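Local structure of GCN5-related N-acetyltransferase (Sphaerobacter thermophilus, 3TT2) at residues R80-L85 and E109-D114; H117-E122 and E316-I321. The protein probably acts as a GNAT-family acyltransferase, most likely moving an acetyl group from acetyl-coenzyme A to an acceptor that is not assigned. One frame throughout, in Å; residues are numbered along the deposited sequence.

Contacts 1 and 2 sit at the same end of the N-terminal GNAT half, their centres about 9 Å apart, and differ in character. Contact 1 is mostly buried and apolar: the turn leading into strand 84-91, with the first residues of that strand, packs on helix 100-115 without a hydrogen bond between the two segments. Contact 2 lies at the surface, where two irregular segments rely mainly on polar bonds to backbone carbonyls, and it ties the loop following that helix to the chain leaving strand 305-316. They also touch directly: Tyr82 packs on Leu118 and Ala119, and Gln113 on Ile317, so the surface loop packs directly against the buried contact.

Contact 1. Residues R80-L85 and E109-D114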
loop_
_atom_site.group_PDB
_atom_site.type_symbol
_atom_site.label_atom_id
_atom_site.label_comp_id
_atom_site.label_asym_id
_atom_site.label_seq_id
_atom_site.Cartn_x
_atom_site.Cartn_y
_atom_site.Cartn_z
ATOM N N ARG A 80 1.487 -12.259 -4.795
ATOM C CA ARG A 80 1.688 -11.902 -6.203
ATOM C C ARG A 80 2.305 -13.058 -6.981
ATOM O O ARG A 80 3.481 -13.361 -6.802
ATOM C CB ARG A 80 2.604 -10.670 -6.304
ATOM C CG ARG A 80 3.024 -10.300 -7.728
ATOM C CD ARG A 80 4.031 -9.141 -7.767
ATOM N NE ARG A 80 3.527 -7.943 -7.098
ATOM C CZ ARG A 80 4.269 -6.876 -6.800
ATOM N NH1 ARG A 80 3.716 -5.830 -6.183
ATOM N NH2 ARG A 80 5.563 -6.854 -7.114
ATOM N N ARG A 81 1.494 -13.715 -7.815
ATOM C CA ARG A 81 1.929 -14.753 -8.775
ATOM C C ARG A 81 2.699 -15.881 -8.097
ATOM O O ARG A 81 3.430 -16.613 -8.751
ATOM C CB ARG A 81 2.840 -14.167 -9.867
ATOM C CG ARG A 81 2.181 -13.276 -10.907
ATOM C CD ARG A 81 2.908 -11.943 -10.953
ATOM N NE ARG A 81 3.118 -11.444 -12.313
ATOM C CZ ARG A 81 4.042 -10.540 -12.637
ATOM N NH1 ARG A 81 4.847 -10.051 -11.702
ATOM N NH2 ARG A 81 4.170 -10.130 -13.893
ATOM N N TYR A 82 2.531 -16.007 -6.788
ATOM C CA TYR A 82 3.264 -16.941 -5.936
ATOM C C TYR A 82 4.780 -16.765 -6.008
ATOM O O TYR A 82 5.524 -17.685 -5.645
ATOM C CB TYR A 82 2.919 -18.389 -6.325
ATOM C CG TYR A 82 1.439 -18.692 -6.267
ATOM C CD1 TYR A 82 0.818 -18.939 -5.059
ATOM C CD2 TYR A 82 0.669 -18.733 -7.418
ATOM C CE1 TYR A 82 -0.520 -19.221 -4.990
ATOM C CE2 TYR A 82 -0.687 -19.018 -7.360
ATOM C CZ TYR A 82 -1.278 -19.262 -6.139
ATOM O OH TYR A 82 -2.632 -19.553 -6.066
ATOM N N VAL A 83 5.269 -15.632 -6.505
ATOM C CA VAL A 83 6.700 -15.350 -6.375
ATOM C C VAL A 83 7.099 -14.352 -5.292
ATOM O O VAL A 83 8.279 -14.238 -4.931
ATOM C CB VAL A 83 7.292 -14.870 -7.720
ATOM C CG1 VAL A 83 7.195 -15.972 -8.752
ATOM C CG2 VAL A 83 6.606 -13.573 -8.180
ATOM N N GLN A 84 6.122 -13.589 -4.820
ATOM C CA GLN A 84 6.371 -12.626 -3.775
ATOM C C GLN A 84 5.223 -12.566 -2.815
ATOM O O GLN A 84 4.124 -12.134 -3.182
ATOM C CB GLN A 84 6.591 -11.262 -4.376
ATOM C CG GLN A 84 6.853 -10.177 -3.365
ATOM C CD GLN A 84 7.528 -8.993 -4.012
ATOM O OE1 GLN A 84 6.898 -7.965 -4.262
ATOM N NE2 GLN A 84 8.818 -9.144 -4.322
ATOM N N LEU A 85 5.488 -12.894 -1.562
ATOM C CA LEU A 85 4.432 -12.905 -0.586
ATOM C C LEU A 85 4.640 -11.758 0.371
ATOM O O LEU A 85 5.695 -11.640 0.988
ATOM C CB LEU A 85 4.441 -14.220 0.172
ATOM C CG LEU A 85 3.184 -14.324 1.023
ATOM C CD1 LEU A 85 1.963 -14.557 0.119
ATOM C CD2 LEU A 85 3.332 -15.384 2.111
ATOM N N GLU A 109 5.973 -17.798 5.953
ATOM C CA GLU A 109 6.988 -18.508 5.182
ATOM C C GLU A 109 6.461 -19.863 4.739
ATOM O O GLU A 109 6.626 -20.258 3.593
ATOM C CB GLU A 109 8.271 -18.699 5.997
ATOM C CG GLU A 109 9.010 -17.413 6.309
ATOM C CD GLU A 109 10.399 -17.658 6.864
ATOM O OE1 GLU A 109 10.729 -18.827 7.145
ATOM O OE2 GLU A 109 11.169 -16.688 7.009
ATOM N N GLU A 110 5.819 -20.574 5.653
ATOM C CA GLU A 110 5.275 -21.868 5.309
ATOM C C GLU A 110 4.107 -21.679 4.351
ATOM O O GLU A 110 3.787 -22.578 3.594
ATOM C CB GLU A 110 4.857 -22.657 6.557
ATOM C CG GLU A 110 3.472 -22.307 7.085
ATOM C CD GLU A 110 2.768 -23.484 7.761
ATOM O OE1 GLU A 110 3.374 -24.578 7.852
ATOM O OE2 GLU A 110 1.605 -23.310 8.195
ATOM N N TRP A 111 3.477 -20.506 4.370
ATOM C CA TRP A 111 2.342 -20.268 3.488
ATOM C C TRP A 111 2.783 -20.384 2.038
ATOM O O TRP A 111 2.206 -21.161 1.275
ATOM C CB TRP A 111 1.705 -18.898 3.728
ATOM C CG TRP A 111 0.396 -18.709 2.991
ATOM C CD1 TRP A 111 -0.855 -18.904 3.492
ATOM C CD2 TRP A 111 0.214 -18.288 1.627
ATOM N NE1 TRP A 111 -1.802 -18.633 2.534
ATOM C CE2 TRP A 111 -1.173 -18.258 1.379
ATOM C CE3 TRP A 111 1.091 -17.943 0.586
ATOM C CZ2 TRP A 111 -1.705 -17.901 0.142
ATOM C CZ3 TRP A 111 0.555 -17.585 -0.651
ATOM C CH2 TRP A 111 -0.827 -17.566 -0.859
ATOM N N ILE A 112 3.802 -19.613 1.663
ATOM C CA ILE A 112 4.304 -19.638 0.290
ATOM C C ILE A 112 5.004 -20.954 -0.070
ATOM O O ILE A 112 4.887 -21.422 -1.184
ATOM C CB ILE A 112 5.236 -18.449 -0.038
ATOM C CG1 ILE A 112 5.521 -18.421 -1.539
ATOM C CG2 ILE A 112 6.548 -18.551 0.716
ATOM C CD1 ILE A 112 4.273 -18.494 -2.396
ATOM N N GLN A 113 5.709 -21.553 0.875
ATOM C CA GLN A 113 6.384 -22.807 0.628
ATOM C C GLN A 113 5.430 -23.938 0.238
ATOM O O GLN A 113 5.752 -24.782 -0.609
ATOM C CB GLN A 113 7.163 -23.206 1.865
ATOM C CG GLN A 113 8.398 -22.365 2.081
ATOM C CD GLN A 113 9.092 -22.728 3.366
ATOM O OE1 GLN A 113 8.444 -23.116 4.345
ATOM N NE2 GLN A 113 10.419 -22.637 3.368
ATOM N N ASP A 114 4.257 -23.947 0.853
ATOM C CA ASP A 114 3.245 -24.963 0.600
ATOM C C ASP A 114 2.582 -24.784 -0.750
ATOM O O ASP A 114 1.997 -25.733 -1.283
ATOM C CB ASP A 114 2.144 -24.898 1.670
ATOM C CG ASP A 114 2.609 -25.388 3.019
ATOM O OD1 ASP A 114 3.762 -25.835 3.090
ATOM O OD2 ASP A 114 1.836 -25.347 4.001
#
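Leu85, at the start of strand 84-91, and Ile112, near the end of helix 100-115, bring the two backbones closest, with CA to CA at 6.8 Å. Leu85 carries much of the packing. Its CG lies anti to the backbone N (chi1 -170°), which sends both methyls to the helix. CD1 rests against the six-membered ring of Trp111, 3.4 Å from CZ3, while CD2 reaches CE3 of the same ring at 3.7 Å and also lies 4.2 Å from CB of Ile112. The leucine and tryptophan side chains cross at about a right angle. The indole is fixed from beyond this pair: its NE1 gives a hydrogen bond to Gln59 O, and Arg115 makes a cation-pi contact with it.

Nearer the turn, Ile112 CD1 slips in at the edge of the Tyr82 ring, close to its plane, and lies 3.6 Å from the carbonyl O of Tyr82. Tyr82 sits in the turn after strand 71-80, where Val83 and Gln84 both face Arg80 in a classic beta bulge. Ile112 also touches Val125 and Val127, so the same side chain packs the helix on strand 125-132. This is helix-on-sheet packing within the beta-alpha-beta unit of strand 84-91, helix 100-115 and strand 125-132, a central element of the GNAT fold, at the end where the helix finishes and both strands begin.

Contact 2. Residues H117-E122 and E316-I321; sequences HLAPAE and EIRPGI
The loop between helix 100-115 and strand 125-132, in the N-terminal GNAT half, is joined to the chain leaving strand 305-316 through Arg318. From end to end, 119-122 and 318-321 run 65° apart. The arginine chain is extended as far as CD and bends at chi3 (66°), which brings the guanidinium up to the carbonyls of the other loop. NH2 gives a hydrogen bond to Pro120 O at 2.9 Å, somewhat bent, with the donor in the plane of the carbonyl; the same NH2 is also hydrogen-bonded to Ala123 O, its stronger partner, just beyond the loop segment. Ala121 O lies over one face of the guanidinium, offset toward its rim, where the angle is too poor for a hydrogen bond. CB of Ala119 lies 4.2 Å from NH2 of Arg318.

Along the backbone, Ile317 and Arg318 both face Val125 in a classic beta bulge. Strand 305-316, late in the chain, lies between strands 125-132 and 148-159, and the contact carries that pairing with the 125-132 side past the strand's end. Were this arginine an alanine, the carbonyls of Pro120 and Ala123 would probably lose the donor they share, and the loop would be less firmly tied to the chain after strand 305-316.

Further along, Ile321 N donates to Glu122 O at 3.0 Å from a position tilted off the carbonyl plane. Gly320 CA makes a CA-H...O contact with that same oxygen. CG of Glu122 packs against Ile321 CD1 at 3.9 Å, the two side chains crossing obliquely.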
loop_
_atom_site.group_PDB
_atom_site.type_symbol
_atom_site.label_atom_id
_atom_site.label_comp_id
_atom_site.label_asym_id
_atom_site.label_seq_id
_atom_site.Cartn_x
_atom_site.Cartn_y
_atom_site.Cartn_z
ATOM N N HIS A 117 4.878 -24.489 -5.723
ATOM C CA HIS A 117 4.930 -25.226 -6.982
ATOM C C HIS A 117 4.146 -24.549 -8.106
ATOM O O HIS A 117 4.299 -24.897 -9.283
ATOM C CB HIS A 117 4.426 -26.662 -6.779
ATOM C CG HIS A 117 3.097 -26.741 -6.094
ATOM N ND1 HIS A 117 2.887 -26.260 -4.820
ATOM C CD2 HIS A 117 1.907 -27.235 -6.509
ATOM C CE1 HIS A 117 1.624 -26.448 -4.479
ATOM N NE2 HIS A 117 1.007 -27.037 -5.486
ATOM N N LEU A 118 3.315 -23.580 -7.734
ATOM C CA LEU A 118 2.479 -22.844 -8.678
ATOM C C LEU A 118 3.210 -21.651 -9.287
ATOM O O LEU A 118 2.677 -20.954 -10.145
ATOM C CB LEU A 118 1.211 -22.377 -7.972
ATOM C CG LEU A 118 0.407 -23.521 -7.346
ATOM C CD1 LEU A 118 -0.494 -23.022 -6.222
ATOM C CD2 LEU A 118 -0.396 -24.247 -8.414
ATOM N N ALA A 119 4.423 -21.410 -8.806
ATOM C CA ALA A 119 5.327 -20.446 -9.407
ATOM C C ALA A 119 6.169 -21.142 -10.459
ATOM O O ALA A 119 6.454 -22.343 -10.329
ATOM C CB ALA A 119 6.222 -19.861 -8.334
ATOM N N PRO A 120 6.589 -20.401 -11.501
ATOM C CA PRO A 120 7.477 -20.985 -12.509
ATOM C C PRO A 120 8.661 -21.538 -11.758
ATOM O O PRO A 120 9.038 -20.951 -10.741
ATOM C CB PRO A 120 7.918 -19.777 -13.326
ATOM C CG PRO A 120 6.889 -18.755 -13.099
ATOM C CD PRO A 120 6.397 -18.958 -11.706
ATOM N N ALA A 121 9.221 -22.654 -12.203
ATOM C CA ALA A 121 10.204 -23.334 -11.370
ATOM C C ALA A 121 11.522 -22.568 -11.274
ATOM O O ALA A 121 12.250 -22.693 -10.286
ATOM C CB ALA A 121 10.416 -24.767 -11.823
ATOM N N GLU A 122 11.822 -21.763 -12.289
ATOM C CA GLU A 122 13.064 -20.991 -12.298
ATOM C C GLU A 122 12.964 -19.697 -11.475
ATOM O O GLU A 122 13.976 -19.131 -11.067
ATOM C CB GLU A 122 13.499 -20.683 -13.738
ATOM C CG GLU A 122 12.646 -19.626 -14.440
ATOM C CD GLU A 122 11.291 -20.154 -14.893
ATOM O OE1 GLU A 122 11.031 -21.369 -14.723
ATOM O OE2 GLU A 122 10.491 -19.352 -15.430
ATOM N N GLU A 316 14.690 -14.193 0.839
ATOM C CA GLU A 316 14.529 -15.064 -0.317
ATOM C C GLU A 316 14.267 -16.503 0.106
ATOM O O GLU A 316 15.151 -17.162 0.655
ATOM C CB GLU A 316 15.758 -15.014 -1.220
ATOM C CG GLU A 316 15.707 -16.001 -2.380
ATOM C CD GLU A 316 17.045 -16.170 -3.090
ATOM O OE1 GLU A 316 17.800 -17.110 -2.741
ATOM O OE2 GLU A 316 17.332 -15.370 -4.007
ATOM N N ILE A 317 13.055 -16.984 -0.177
ATOM C CA ILE A 317 12.644 -18.346 0.160
ATOM C C ILE A 317 13.212 -19.389 -0.812
ATOM O O ILE A 317 13.644 -20.471 -0.396
ATOM C CB ILE A 317 11.119 -18.472 0.203
ATOM C CG1 ILE A 317 10.539 -17.574 1.299
ATOM C CG2 ILE A 317 10.708 -19.913 0.428
ATOM C CD1 ILE A 317 11.110 -17.798 2.672
ATOM N N ARG A 318 13.209 -19.070 -2.103
ATOM C CA ARG A 318 13.874 -19.930 -3.076
ATOM C C ARG A 318 14.646 -19.097 -4.080
ATOM O O ARG A 318 14.154 -18.086 -4.540
ATOM C CB ARG A 318 12.832 -20.772 -3.809
ATOM C CG ARG A 318 13.392 -21.881 -4.668
ATOM C CD ARG A 318 12.284 -22.536 -5.473
ATOM N NE ARG A 318 11.719 -21.622 -6.460
ATOM C CZ ARG A 318 10.721 -21.937 -7.276
ATOM N NH1 ARG A 318 10.175 -23.142 -7.220
ATOM N NH2 ARG A 318 10.271 -21.046 -8.147
ATOM N N PRO A 319 15.843 -19.553 -4.459
ATOM C CA PRO A 319 16.654 -18.814 -5.439
ATOM C C PRO A 319 16.133 -18.945 -6.866
ATOM O O PRO A 319 15.430 -19.900 -7.196
ATOM C CB PRO A 319 18.041 -19.458 -5.314
ATOM C CG PRO A 319 17.778 -20.817 -4.728
ATOM C CD PRO A 319 16.590 -20.659 -3.832
ATOM N N GLY A 320 16.478 -17.973 -7.702
ATOM C CA GLY A 320 16.036 -17.973 -9.080
ATOM C C GLY A 320 15.967 -16.578 -9.653
ATOM O O GLY A 320 16.363 -15.603 -9.010
ATOM N N ILE A 321 15.458 -16.479 -10.874
ATOM C CA ILE A 321 15.415 -15.201 -11.573
ATOM C C ILE A 321 14.263 -14.379 -11.029
ATOM O O ILE A 321 13.304 -14.943 -10.510
ATOM C CB ILE A 321 15.279 -15.407 -13.099
ATOM C CG1 ILE A 321 13.833 -15.729 -13.481
ATOM C CG2 ILE A 321 16.255 -16.514 -13.592
ATOM C CD1 ILE A 321 13.610 -15.869 -14.957
#